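Long-range contacts in oxaloacetate acetyl hydrolase (Cryphonectria parasitica, PDB 3M0K), which belongs to the phosphoenolpyruvate phosphomutase family of TIM-barrel proteins and, in this structure, holds an oxalate ion beside a manganese ion: residues His121-Ile126 with Ile166-Ala171; Ala93-Gly98 with Arg107-Tyr112; Leu196-Arg201 with Leu219-Glu224; Leu26-Gly31 with Met244-Ala249. One frame throughout, in Å; residues are numbered along the deposited sequence.

From the N terminus, strand 27-32 of this TIM barrel waits longest for its partner: contact 4 closes the widest loop, and the other three contacts nest inside it, in series and without crossing. Contact 2 shuts a short strand-to-helix loop (93-98 with 107-112). Contact 1 then pairs strands 119-122 and 164-169, and contact 3 brings together strands 194-197 and 219-222. Backbone hydrogen bonds link contact 1 to contacts 2 and 3, while Asn221 and Ser247 join contact 3 to contact 4. All four converge on the oxalate.

Contact 1: residues His121-Ile126 with Ile166-Ala171; sequences HLEDQI and IARTDA. With OXL (oxalate ion), chain B.
A chi1 of 163° sets CG of Arg168 opposite its backbone N, and the chain runs extended to NE; Glu123, whose chi1 of 67° tucks CG between N and the carbonyl carbon, lies alongside, pointing the same way. Glu123 OE1 thus sits over one guanidinium face, 3.4 Å from Arg168 NE, a salt bridge of charge alone because no N-H points at it. The N-H groups serve other partners: NE and NH2 grip Asp170 side-on, with Arg168 NE 2.9 Å from Asp170 OD2, and Arg168 NH1 donates to oxalate O2 at 2.8 Å, which together fix the rotation of the group. Asp170 OD1 also meets Lys137. Farther along, Asp124 OD1 accepts an almost straight bond (178°) from Asp170 N through its syn lone pair, while Asp124 OD2 receives the proton of Thr169 OG1 at 2.8 Å. Parallel bridges pair His121 with Ile166 and Leu122 with Ala167. Helix 142-158 covers Leu122 and Ala167 on the outside, and strands 91-94 and 194-197 flank the pair in the barrel.

Contact 2: residues Ala93-Gly98 with Arg107-Tyr112; sequences ADMDTG and RTVEHY. With MN (manganese (II) ion), chain C; OXL (oxalate ion), chain B.
Asp94 O lies at the edge of the Tyr112 ring, in its plane, and Thr108 CG2 sits over one ring face, offset toward the rim. Ala93 CB and Met95 CB both approach the ring obliquely, each 3.7 Å from Tyr112 CE2. The phenol donates from Tyr112 OH to Asp94 O over 2.7 Å, arriving in the carbonyl plane. Strand 91-94 and helix 102-114 are the first two elements of a beta-alpha-beta unit of the barrel, and this bond ties the helix to the C-terminal end of the strand. Here Asp94 turns to the metal: OD2 binds manganese, which oxalate O1 and O2 also bind, while OD1 accepts from Asp96 N at 2.7 Å, met from above the carboxylate plane, an Asx turn. Met95 points the other way, to the helix. Its chain bends at chi3 (-79°), bringing Met95 CE to 3.6 Å from Thr108 CG2 and 3.8 Å from Val109 CG2. Thr108 OG1, hydrogen-bonded to Met104 O within the helix, lies 3.1 Å from Gly98 O.

Contact 3: residues Leu196-Arg201 with Leu219-Glu224; sequences LLEGFR and LLNSVE. With CA (calcium ion), chain D; OXL (oxalate ion), chain B.
Leu219 meets Leu196 first, Leu219 CD2 standing 3.9 Å from Leu196 CD2 as the two side chains pass at an angle. No direct backbone bond joins the two segments; instead one water receives Leu197 N and donates to Leu219 O, and a second receives Asn221 N and donates to Leu197 O. On the outer side Leu220 CD1 touches the edge of the Phe200 ring, in its plane, 3.7 Å from Phe200 CD2. Next comes Asn221. A bend at chi2 (57°) turns the Glu198 carboxylate toward it, and Asn221 ND2 donates to the syn lone pair of Glu198 OE1 at 2.8 Å, the two planes 61° apart. Asn221 OD1 is hydrogen-bonded to Ser247 OG, which also lies close to the oxalate. Val223 CG2 only brushes Glu198 OE2, and Glu224 leaves the contact to bind calcium through OE2, together with Asn225 and with Thr273 and Asp275 of a neighbouring subunit. Parallel strands 194-197 and 219-222, splayed and bridged by water, form the seam between the sixth and seventh strands of a TIM barrel.

Contact 4: residues Leu26-Gly31 with Met244-Ala249; sequences LIVCPG and MIFSFA. With OXL (oxalate ion), chain B.
The first and last strands of the TIM barrel close the circle here, where Val28, Cys29 and Pro30 pair in parallel with Met244, Ile245 and Phe246. The short strand axes are 17° apart. Met244 N donates to Ile27 O, Cys29 N to Met244 O at 2.9 Å, and Phe246 N to Cys29 O at 3.0 Å; the last rung, Gly31 N to Phe246 O, is weak. On the barrel's outer face Phe246 has CG beside its backbone N (chi1 -67°), which lays the ring along the neighbouring strand, CE2 3.7 Å from Val28 CG1 and Cys29 O at the ring edge, in its plane. Leu262 and Leu265 of a neighbouring subunit pack on Pro30 and Phe246. Toward the interior, Cys29 CB meets Ile245 CG2 at 3.9 Å. Beyond the strand a type I turn from Phe246 to Ala249 carries Ser247, whose OG is 2.6 Å from oxalate O4, and a water donates to both Gly31 O and Ser247 O. Firm backbone pairing thus gives way, at the strand's end, to a turn whose one hydroxyl, on Ser247, faces the oxalate.

Contact 1: residues His121-Ile126 with Ile166-Ala171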
loop_
_atom_site.group_PDB
_atom_site.type_symbol
_atom_site.label_atom_id
_atom_site.label_comp_id
_atom_site.label_asym_id
_atom_site.label_seq_id
_atom_site.Cartn_x
_atom_site.Cartn_y
_atom_site.Cartn_z
ATOM N N HIS A 121 -13.526 4.837 17.103
ATOM C CA HIS A 121 -13.422 4.447 18.500
ATOM C C HIS A 121 -12.030 3.986 18.877
ATOM O O HIS A 121 -11.364 3.266 18.131
ATOM C CB HIS A 121 -14.506 3.456 18.931
ATOM C CG HIS A 121 -14.507 2.161 18.182
ATOM N ND1 HIS A 121 -13.625 1.132 18.458
ATOM C CD2 HIS A 121 -15.340 1.688 17.227
ATOM C CE1 HIS A 121 -13.888 0.106 17.676
ATOM N NE2 HIS A 121 -14.926 0.417 16.912
ATOM N N LEU A 122 -11.599 4.463 20.040
ATOM C CA LEU A 122 -10.254 4.279 20.552
ATOM C C LEU A 122 -10.392 3.608 21.908
ATOM O O LEU A 122 -11.144 4.086 22.763
ATOM C CB LEU A 122 -9.611 5.664 20.699
ATOM C CG LEU A 122 -8.255 5.839 21.360
ATOM C CD1 LEU A 122 -7.249 4.894 20.745
ATOM C CD2 LEU A 122 -7.803 7.288 21.212
ATOM N N GLU A 123 -9.671 2.503 22.104
ATOM C CA GLU A 123 -9.894 1.644 23.261
ATOM C C GLU A 123 -8.721 1.606 24.226
ATOM O O GLU A 123 -7.638 2.128 23.946
ATOM C CB GLU A 123 -10.261 0.223 22.815
ATOM C CG GLU A 123 -9.115 -0.496 22.109
ATOM C CD GLU A 123 -9.588 -1.631 21.204
ATOM O OE1 GLU A 123 -10.588 -1.448 20.471
ATOM O OE2 GLU A 123 -8.941 -2.703 21.218
ATOM N N ASP A 124 -8.962 0.993 25.379
ATOM C CA ASP A 124 -7.961 0.917 26.428
ATOM C C ASP A 124 -7.288 -0.454 26.535
ATOM O O ASP A 124 -6.655 -0.758 27.535
ATOM C CB ASP A 124 -8.569 1.322 27.771
ATOM C CG ASP A 124 -9.771 0.483 28.143
ATOM O OD1 ASP A 124 -10.227 -0.317 27.302
ATOM O OD2 ASP A 124 -10.271 0.631 29.278
ATOM N N GLN A 125 -7.409 -1.279 25.499
ATOM C CA GLN A 125 -6.712 -2.558 25.500
ATOM C C GLN A 125 -5.209 -2.362 25.391
ATOM O O GLN A 125 -4.743 -1.353 24.861
ATOM C CB GLN A 125 -7.194 -3.440 24.347
ATOM C CG GLN A 125 -8.630 -3.874 24.477
ATOM C CD GLN A 125 -8.965 -5.022 23.551
ATOM O OE1 GLN A 125 -10.005 -5.022 22.901
ATOM N NE2 GLN A 125 -8.072 -6.001 23.476
ATOM N N ILE A 126 -4.444 -3.331 25.884
ATOM C CA ILE A 126 -3.010 -3.299 25.680
ATOM C C ILE A 126 -2.773 -3.412 24.183
ATOM O O ILE A 126 -3.607 -3.959 23.458
ATOM C CB ILE A 126 -2.287 -4.426 26.434
ATOM C CG1 ILE A 126 -2.744 -5.793 25.925
ATOM C CG2 ILE A 126 -2.546 -4.314 27.932
ATOM C CD1 ILE A 126 -1.892 -6.929 26.443
ATOM N N ILE A 166 -14.803 8.456 19.747
ATOM C CA ILE A 166 -15.553 7.571 20.620
ATOM C C ILE A 166 -14.565 6.888 21.555
ATOM O O ILE A 166 -13.655 6.189 21.109
ATOM C CB ILE A 166 -16.326 6.539 19.775
ATOM C CG1 ILE A 166 -17.302 7.264 18.843
ATOM C CG2 ILE A 166 -17.087 5.572 20.650
ATOM C CD1 ILE A 166 -17.583 6.524 17.518
ATOM N N ALA A 167 -14.720 7.110 22.858
ATOM C CA ALA A 167 -13.838 6.483 23.824
ATOM C C ALA A 167 -14.394 5.121 24.190
ATOM O O ALA A 167 -15.468 5.014 24.784
ATOM C CB ALA A 167 -13.692 7.359 25.069
ATOM N N ARG A 168 -13.659 4.074 23.840
ATOM C CA ARG A 168 -14.120 2.719 24.110
ATOM C C ARG A 168 -13.389 2.146 25.308
ATOM O O ARG A 168 -12.190 2.320 25.443
ATOM C CB ARG A 168 -13.919 1.832 22.881
ATOM C CG ARG A 168 -13.992 0.347 23.192
ATOM C CD ARG A 168 -13.926 -0.478 21.919
ATOM N NE ARG A 168 -13.532 -1.854 22.204
ATOM C CZ ARG A 168 -13.616 -2.847 21.325
ATOM N NH1 ARG A 168 -14.104 -2.624 20.108
ATOM N NH2 ARG A 168 -13.223 -4.064 21.665
ATOM N N THR A 169 -14.119 1.490 26.201
ATOM C CA THR A 169 -13.458 0.773 27.276
ATOM C C THR A 169 -13.796 -0.702 27.222
ATOM O O THR A 169 -14.963 -1.081 27.108
ATOM C CB THR A 169 -13.767 1.333 28.687
ATOM O OG1 THR A 169 -13.061 0.545 29.652
ATOM C CG2 THR A 169 -15.254 1.283 29.001
ATOM N N ASP A 170 -12.747 -1.512 27.292
ATOM C CA ASP A 170 -12.840 -2.963 27.352
ATOM C C ASP A 170 -12.580 -3.460 28.769
ATOM O O ASP A 170 -12.219 -4.623 28.969
ATOM C CB ASP A 170 -11.807 -3.561 26.408
ATOM C CG ASP A 170 -12.207 -3.412 24.962
ATOM O OD1 ASP A 170 -13.115 -4.144 24.533
ATOM O OD2 ASP A 170 -11.625 -2.563 24.257
ATOM N N ALA A 171 -12.770 -2.578 29.750
ATOM C CA ALA A 171 -12.365 -2.881 31.119
ATOM C C ALA A 171 -13.367 -3.737 31.889
ATOM O O ALA A 171 -13.038 -4.257 32.956
ATOM C CB ALA A 171 -12.094 -1.596 31.884
HETATM C C1 OXL B . -14.792 -4.619 15.476
HETATM C C2 OXL B . -15.151 -3.912 16.778
HETATM O O1 OXL B . -13.659 -4.751 15.164
HETATM O O2 OXL B . -14.292 -3.506 17.478
HETATM O O3 OXL B . -15.808 -5.119 14.665
HETATM O O4 OXL B . -16.492 -3.750 17.142
#

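Contact 2: residues Ala93-Gly98 with Arg107-Tyr112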
loop_
_atom_site.group_PDB
_atom_site.type_symbol
_atom_site.label_atom_id
_atom_site.label_comp_id
_atom_site.label_asym_id
_atom_site.label_seq_id
_atom_site.Cartn_x
_atom_site.Cartn_y
_atom_site.Cartn_z
ATOM N N ALA A 93 -15.032 4.532 12.041
ATOM C CA ALA A 93 -14.096 3.441 11.841
ATOM C C ALA A 93 -13.406 3.057 13.139
ATOM O O ALA A 93 -13.036 3.916 13.929
ATOM C CB ALA A 93 -13.058 3.826 10.777
ATOM N N ASP A 94 -13.258 1.757 13.354
ATOM C CA ASP A 94 -12.417 1.225 14.413
ATOM C C ASP A 94 -11.038 1.847 14.254
ATOM O O ASP A 94 -10.509 1.907 13.151
ATOM C CB ASP A 94 -12.314 -0.279 14.192
ATOM C CG ASP A 94 -11.707 -1.020 15.347
ATOM O OD1 ASP A 94 -11.216 -0.408 16.320
ATOM O OD2 ASP A 94 -11.721 -2.265 15.263
ATOM N N MET A 95 -10.460 2.330 15.350
ATOM C CA MET A 95 -9.054 2.709 15.331
ATOM C C MET A 95 -8.298 1.983 16.434
ATOM O O MET A 95 -7.205 2.378 16.807
ATOM C CB MET A 95 -8.850 4.231 15.404
ATOM C CG MET A 95 -9.248 4.919 16.715
ATOM S SD MET A 95 -8.656 6.649 16.719
ATOM C CE MET A 95 -6.950 6.436 17.130
ATOM N N ASP A 96 -8.906 0.924 16.958
ATOM C CA ASP A 96 -8.222 0.060 17.902
ATOM C C ASP A 96 -7.590 0.850 19.037
ATOM O O ASP A 96 -8.275 1.629 19.703
ATOM C CB ASP A 96 -7.193 -0.786 17.155
ATOM C CG ASP A 96 -7.853 -1.768 16.215
ATOM O OD1 ASP A 96 -8.388 -2.780 16.710
ATOM O OD2 ASP A 96 -7.848 -1.516 14.993
ATOM N N THR A 97 -6.297 0.649 19.265
ATOM C CA THR A 97 -5.610 1.370 20.332
ATOM C C THR A 97 -4.830 2.576 19.823
ATOM O O THR A 97 -4.141 3.247 20.590
ATOM C CB THR A 97 -4.659 0.450 21.111
ATOM O OG1 THR A 97 -3.686 -0.083 20.210
ATOM C CG2 THR A 97 -5.431 -0.690 21.753
ATOM N N GLY A 98 -4.942 2.857 18.533
ATOM C CA GLY A 98 -4.179 3.939 17.941
ATOM C C GLY A 98 -2.865 3.465 17.344
ATOM O O GLY A 98 -2.107 4.268 16.822
ATOM N N ARG A 107 -1.144 10.317 14.854
ATOM C CA ARG A 107 -0.969 10.085 13.422
ATOM C C ARG A 107 -2.214 9.397 12.877
ATOM O O ARG A 107 -2.701 9.712 11.789
ATOM C CB ARG A 107 0.263 9.209 13.200
ATOM C CG ARG A 107 0.548 8.859 11.757
ATOM C CD ARG A 107 1.870 8.128 11.643
ATOM N NE ARG A 107 2.158 7.808 10.250
ATOM C CZ ARG A 107 2.667 8.668 9.381
ATOM N NH1 ARG A 107 2.959 9.901 9.759
ATOM N NH2 ARG A 107 2.884 8.290 8.129
ATOM N N THR A 108 -2.729 8.446 13.649
ATOM C CA THR A 108 -3.907 7.689 13.236
ATOM C C THR A 108 -5.102 8.624 13.078
ATOM O O THR A 108 -5.790 8.607 12.057
ATOM C CB THR A 108 -4.223 6.570 14.247
ATOM O OG1 THR A 108 -3.143 5.625 14.263
ATOM C CG2 THR A 108 -5.502 5.851 13.863
ATOM N N VAL A 109 -5.339 9.457 14.084
ATOM C CA VAL A 109 -6.466 10.372 14.016
ATOM C C VAL A 109 -6.279 11.329 12.848
ATOM O O VAL A 109 -7.216 11.609 12.100
ATOM C CB VAL A 109 -6.632 11.146 15.333
ATOM C CG1 VAL A 109 -7.670 12.257 15.183
ATOM C CG2 VAL A 109 -7.018 10.183 16.457
ATOM N N GLU A 110 -5.056 11.820 12.688
ATOM C CA GLU A 110 -4.756 12.745 11.604
ATOM C C GLU A 110 -5.027 12.086 10.260
ATOM O O GLU A 110 -5.645 12.683 9.391
ATOM C CB GLU A 110 -3.301 13.206 11.690
ATOM C CG GLU A 110 -2.879 14.139 10.576
ATOM C CD GLU A 110 -1.972 15.244 11.077
ATOM O OE1 GLU A 110 -0.827 15.347 10.594
ATOM O OE2 GLU A 110 -2.403 16.005 11.971
ATOM N N HIS A 111 -4.568 10.848 10.095
ATOM C CA HIS A 111 -4.808 10.132 8.843
ATOM C C HIS A 111 -6.288 9.849 8.591
ATOM O O HIS A 111 -6.764 10.003 7.476
ATOM C CB HIS A 111 -3.989 8.841 8.790
ATOM C CG HIS A 111 -2.551 9.065 8.440
ATOM N ND1 HIS A 111 -1.778 10.029 9.057
ATOM C CD2 HIS A 111 -1.746 8.465 7.534
ATOM C CE1 HIS A 111 -0.563 10.014 8.542
ATOM N NE2 HIS A 111 -0.516 9.076 7.612
ATOM N N TYR A 112 -7.015 9.438 9.623
ATOM C CA TYR A 112 -8.451 9.196 9.482
ATOM C C TYR A 112 -9.168 10.483 9.090
ATOM O O TYR A 112 -10.016 10.489 8.200
ATOM C CB TYR A 112 -9.043 8.645 10.785
ATOM C CG TYR A 112 -8.927 7.137 10.962
ATOM C CD1 TYR A 112 -7.884 6.416 10.377
ATOM C CD2 TYR A 112 -9.848 6.446 11.734
ATOM C CE1 TYR A 112 -7.769 5.029 10.564
ATOM C CE2 TYR A 112 -9.740 5.068 11.933
ATOM C CZ TYR A 112 -8.713 4.372 11.340
ATOM O OH TYR A 112 -8.628 3.014 11.530
HETATM MN MN MN C . -12.103 -3.856 16.658
HETATM C C1 OXL B . -14.792 -4.619 15.476
HETATM C C2 OXL B . -15.151 -3.912 16.778
HETATM O O1 OXL B . -13.659 -4.751 15.164
HETATM O O2 OXL B . -14.292 -3.506 17.478
HETATM O O3 OXL B . -15.808 -5.119 14.665
HETATM O O4 OXL B . -16.492 -3.750 17.142
HETATM O O HOH W 1 -11.268 -2.307 18.178
HETATM O O HOH W 2 -11.631 -5.563 18.023
#

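Contact 3: residues Leu196-Arg201 with Leu219-Glu224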
loop_
_atom_site.group_PDB
_atom_site.type_symbol
_atom_site.label_atom_id
_atom_site.label_comp_id
_atom_site.label_asym_id
_atom_site.label_seq_id
_atom_site.Cartn_x
_atom_site.Cartn_y
_atom_site.Cartn_z
ATOM N N LEU A 196 -18.169 4.298 24.652
ATOM C CA LEU A 196 -18.524 2.933 24.284
ATOM C C LEU A 196 -18.062 1.988 25.375
ATOM O O LEU A 196 -16.866 1.745 25.546
ATOM C CB LEU A 196 -17.890 2.552 22.940
ATOM C CG LEU A 196 -17.831 1.082 22.521
ATOM C CD1 LEU A 196 -19.169 0.351 22.684
ATOM C CD2 LEU A 196 -17.318 1.011 21.085
ATOM N N LEU A 197 -19.017 1.465 26.132
ATOM C CA LEU A 197 -18.709 0.437 27.105
ATOM C C LEU A 197 -18.884 -0.866 26.348
ATOM O O LEU A 197 -19.998 -1.227 25.971
ATOM C CB LEU A 197 -19.654 0.513 28.309
ATOM C CG LEU A 197 -19.173 -0.217 29.574
ATOM C CD1 LEU A 197 -19.966 0.182 30.820
ATOM C CD2 LEU A 197 -19.195 -1.732 29.391
ATOM N N GLU A 198 -17.770 -1.533 26.075
ATOM C CA GLU A 198 -17.774 -2.731 25.251
ATOM C C GLU A 198 -18.301 -3.937 26.024
ATOM O O GLU A 198 -17.948 -4.147 27.187
ATOM C CB GLU A 198 -16.366 -3.025 24.733
ATOM C CG GLU A 198 -16.272 -4.292 23.904
ATOM C CD GLU A 198 -17.216 -4.277 22.716
ATOM O OE1 GLU A 198 -17.313 -3.228 22.042
ATOM O OE2 GLU A 198 -17.863 -5.316 22.456
ATOM N N GLY A 199 -19.153 -4.727 25.376
ATOM C CA GLY A 199 -19.568 -6.010 25.920
ATOM C C GLY A 199 -20.413 -6.002 27.185
ATOM O O GLY A 199 -20.053 -6.637 28.171
ATOM N N PHE A 200 -21.545 -5.310 27.155
ATOM C CA PHE A 200 -22.476 -5.352 28.276
ATOM C C PHE A 200 -22.795 -6.805 28.584
ATOM O O PHE A 200 -22.661 -7.674 27.722
ATOM C CB PHE A 200 -23.765 -4.606 27.949
ATOM C CG PHE A 200 -23.596 -3.118 27.858
ATOM C CD1 PHE A 200 -23.267 -2.379 28.981
ATOM C CD2 PHE A 200 -23.775 -2.457 26.653
ATOM C CE1 PHE A 200 -23.111 -1.011 28.902
ATOM C CE2 PHE A 200 -23.628 -1.088 26.570
ATOM C CZ PHE A 200 -23.296 -0.365 27.699
ATOM N N ARG A 201 -23.207 -7.064 29.818
ATOM C CA ARG A 201 -23.546 -8.415 30.233
ATOM C C ARG A 201 -25.054 -8.599 30.284
ATOM O O ARG A 201 -25.550 -9.726 30.270
ATOM C CB ARG A 201 -22.922 -8.729 31.591
ATOM C CG ARG A 201 -21.457 -9.119 31.523
ATOM C CD ARG A 201 -21.021 -9.775 32.820
ATOM N NE ARG A 201 -19.801 -10.560 32.656
ATOM C CZ ARG A 201 -19.308 -11.372 33.585
ATOM N NH1 ARG A 201 -19.931 -11.506 34.751
ATOM N NH2 ARG A 201 -18.191 -12.050 33.350
ATOM N N LEU A 219 -22.515 4.842 22.619
ATOM C CA LEU A 219 -22.641 4.023 21.430
ATOM C C LEU A 219 -22.695 2.566 21.886
ATOM O O LEU A 219 -21.904 2.140 22.730
ATOM C CB LEU A 219 -21.425 4.277 20.533
ATOM C CG LEU A 219 -21.234 3.455 19.260
ATOM C CD1 LEU A 219 -20.268 4.203 18.359
ATOM C CD2 LEU A 219 -20.711 2.051 19.534
ATOM N N LEU A 220 -23.658 1.823 21.348
ATOM C CA LEU A 220 -23.854 0.427 21.692
ATOM C C LEU A 220 -23.225 -0.411 20.585
ATOM O O LEU A 220 -23.541 -0.219 19.418
ATOM C CB LEU A 220 -25.357 0.133 21.793
ATOM C CG LEU A 220 -25.758 -1.326 22.026
ATOM C CD1 LEU A 220 -25.144 -1.854 23.316
ATOM C CD2 LEU A 220 -27.274 -1.444 22.047
ATOM N N ASN A 221 -22.303 -1.299 20.945
ATOM C CA ASN A 221 -21.711 -2.198 19.954
ATOM C C ASN A 221 -22.382 -3.562 19.971
ATOM O O ASN A 221 -22.128 -4.374 20.863
ATOM C CB ASN A 221 -20.213 -2.370 20.186
ATOM C CG ASN A 221 -19.607 -3.425 19.267
ATOM O OD1 ASN A 221 -20.050 -3.591 18.134
ATOM N ND2 ASN A 221 -18.625 -4.166 19.768
ATOM N N SER A 222 -23.237 -3.807 18.986
ATOM C CA SER A 222 -23.916 -5.087 18.851
ATOM C C SER A 222 -23.028 -6.060 18.079
ATOM O O SER A 222 -22.669 -5.795 16.939
ATOM C CB SER A 222 -25.241 -4.880 18.112
ATOM O OG SER A 222 -25.907 -6.112 17.875
ATOM N N VAL A 223 -22.651 -7.171 18.700
ATOM C CA VAL A 223 -21.797 -8.143 18.029
ATOM C C VAL A 223 -22.626 -9.356 17.665
ATOM O O VAL A 223 -23.048 -10.113 18.536
ATOM C CB VAL A 223 -20.620 -8.584 18.913
ATOM C CG1 VAL A 223 -19.723 -9.551 18.154
ATOM C CG2 VAL A 223 -19.823 -7.373 19.366
ATOM N N GLU A 224 -22.874 -9.532 16.373
ATOM C CA GLU A 224 -23.748 -10.611 15.938
ATOM C C GLU A 224 -23.162 -11.961 16.324
ATOM O O GLU A 224 -22.014 -12.271 15.983
ATOM C CB GLU A 224 -23.994 -10.547 14.437
ATOM C CG GLU A 224 -24.817 -11.710 13.913
ATOM C CD GLU A 224 -26.250 -11.692 14.417
ATOM O OE1 GLU A 224 -26.642 -10.765 15.157
ATOM O OE2 GLU A 224 -26.997 -12.608 14.054
HETATM CA CA CA D . -27.739 -14.583 15.066
HETATM C C1 OXL B . -14.792 -4.619 15.476
HETATM C C2 OXL B . -15.151 -3.912 16.778
HETATM O O1 OXL B . -13.659 -4.751 15.164
HETATM O O2 OXL B . -14.292 -3.506 17.478
HETATM O O3 OXL B . -15.808 -5.119 14.665
HETATM O O4 OXL B . -16.492 -3.750 17.142
HETATM O O HOH W 3 -21.525 -1.981 23.733
HETATM O O HOH W 4 -21.756 1.379 25.305
HETATM O O HOH W 5 -22.441 -4.521 24.171
HETATM O O HOH W 6 -30.128 -14.510 14.744
HETATM O O HOH W 7 -28.186 -13.500 17.185
#

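Contact 4: residues Leu26-Gly31 with Met244-Ala249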
loop_
_atom_site.group_PDB
_atom_site.type_symbol
_atom_site.label_atom_id
_atom_site.label_comp_id
_atom_site.label_asym_id
_atom_site.label_seq_id
_atom_site.Cartn_x
_atom_site.Cartn_y
_atom_site.Cartn_z
ATOM N N LEU A 26 -31.420 7.548 17.067
ATOM C CA LEU A 26 -30.406 6.520 17.207
ATOM C C LEU A 26 -29.757 6.327 15.848
ATOM O O LEU A 26 -30.430 5.984 14.877
ATOM C CB LEU A 26 -31.029 5.207 17.667
ATOM C CG LEU A 26 -30.039 4.045 17.708
ATOM C CD1 LEU A 26 -28.958 4.308 18.751
ATOM C CD2 LEU A 26 -30.774 2.745 17.994
ATOM N N ILE A 27 -28.448 6.551 15.782
ATOM C CA ILE A 27 -27.719 6.440 14.525
ATOM C C ILE A 27 -27.295 4.993 14.320
ATOM O O ILE A 27 -26.432 4.478 15.034
ATOM C CB ILE A 27 -26.486 7.365 14.515
ATOM C CG1 ILE A 27 -26.907 8.804 14.826
ATOM C CG2 ILE A 27 -25.780 7.298 13.171
ATOM C CD1 ILE A 27 -25.767 9.683 15.328
ATOM N N VAL A 28 -27.935 4.333 13.362
ATOM C CA VAL A 28 -27.704 2.912 13.119
ATOM C C VAL A 28 -26.639 2.703 12.060
ATOM O O VAL A 28 -26.796 3.145 10.921
ATOM C CB VAL A 28 -29.013 2.228 12.682
ATOM C CG1 VAL A 28 -28.765 0.788 12.195
ATOM C CG2 VAL A 28 -30.014 2.277 13.823
ATOM N N CYS A 29 -25.556 2.036 12.453
ATOM C CA CYS A 29 -24.389 1.865 11.595
ATOM C C CYS A 29 -24.091 0.403 11.356
ATOM O O CYS A 29 -23.542 -0.260 12.222
ATOM C CB CYS A 29 -23.148 2.500 12.237
ATOM S SG CYS A 29 -23.337 4.232 12.695
ATOM N N PRO A 30 -24.439 -0.105 10.165
ATOM C CA PRO A 30 -24.081 -1.483 9.841
ATOM C C PRO A 30 -22.567 -1.607 9.736
ATOM O O PRO A 30 -21.904 -0.725 9.188
ATOM C CB PRO A 30 -24.731 -1.694 8.470
ATOM C CG PRO A 30 -24.846 -0.311 7.908
ATOM C CD PRO A 30 -25.247 0.510 9.102
ATOM N N GLY A 31 -22.029 -2.694 10.262
ATOM C CA GLY A 31 -20.605 -2.926 10.199
ATOM C C GLY A 31 -20.225 -3.466 8.835
ATOM O O GLY A 31 -20.675 -4.546 8.432
ATOM N N MET A 244 -25.570 3.085 17.395
ATOM C CA MET A 244 -25.511 1.646 17.557
ATOM C C MET A 244 -24.800 1.072 16.354
ATOM O O MET A 244 -25.231 1.279 15.226
ATOM C CB MET A 244 -26.919 1.065 17.643
ATOM C CG MET A 244 -26.961 -0.411 17.991
ATOM S SD MET A 244 -28.669 -0.915 18.262
ATOM C CE MET A 244 -28.459 -2.625 18.717
ATOM N N ILE A 245 -23.707 0.367 16.591
ATOM C CA ILE A 245 -22.992 -0.246 15.482
ATOM C C ILE A 245 -23.195 -1.755 15.479
ATOM O O ILE A 245 -23.408 -2.380 16.519
ATOM C CB ILE A 245 -21.504 0.103 15.500
ATOM C CG1 ILE A 245 -20.795 -0.636 16.631
ATOM C CG2 ILE A 245 -21.325 1.616 15.624
ATOM C CD1 ILE A 245 -19.334 -0.264 16.764
ATOM N N PHE A 246 -23.130 -2.336 14.292
ATOM C CA PHE A 246 -23.385 -3.756 14.140
ATOM C C PHE A 246 -22.142 -4.397 13.557
ATOM O O PHE A 246 -22.021 -4.570 12.352
ATOM C CB PHE A 246 -24.625 -3.973 13.276
ATOM C CG PHE A 246 -25.895 -3.508 13.937
ATOM C CD1 PHE A 246 -26.721 -4.410 14.577
ATOM C CD2 PHE A 246 -26.236 -2.164 13.947
ATOM C CE1 PHE A 246 -27.877 -3.988 15.202
ATOM C CE2 PHE A 246 -27.399 -1.734 14.571
ATOM C CZ PHE A 246 -28.217 -2.651 15.197
ATOM N N SER A 247 -21.222 -4.735 14.455
ATOM C CA SER A 247 -19.878 -5.185 14.117
ATOM C C SER A 247 -19.782 -6.223 13.016
ATOM O O SER A 247 -19.022 -6.058 12.060
ATOM C CB SER A 247 -19.222 -5.758 15.367
ATOM O OG SER A 247 -18.712 -4.709 16.140
ATOM N N PHE A 248 -20.530 -7.308 13.170
ATOM C CA PHE A 248 -20.397 -8.453 12.275
ATOM C C PHE A 248 -21.597 -8.613 11.354
ATOM O O PHE A 248 -21.849 -9.699 10.836
ATOM C CB PHE A 248 -20.173 -9.742 13.081
ATOM C CG PHE A 248 -18.795 -9.866 13.671
ATOM C CD1 PHE A 248 -17.860 -10.713 13.100
ATOM C CD2 PHE A 248 -18.434 -9.147 14.804
ATOM C CE1 PHE A 248 -16.588 -10.841 13.645
ATOM C CE2 PHE A 248 -17.162 -9.266 15.350
ATOM C CZ PHE A 248 -16.238 -10.114 14.768
ATOM N N ALA A 249 -22.302 -7.516 11.111
ATOM C CA ALA A 249 -23.543 -7.531 10.341
ATOM C C ALA A 249 -23.384 -7.987 8.890
ATOM O O ALA A 249 -24.326 -8.496 8.280
ATOM C CB ALA A 249 -24.192 -6.170 10.376
HETATM C C1 OXL B . -14.792 -4.619 15.476
HETATM C C2 OXL B . -15.151 -3.912 16.778
HETATM O O1 OXL B . -13.659 -4.751 15.164
HETATM O O2 OXL B . -14.292 -3.506 17.478
HETATM O O3 OXL B . -15.808 -5.119 14.665
HETATM O O4 OXL B . -16.492 -3.750 17.142
HETATM O O HOH W 8 -19.363 -6.810 9.413
#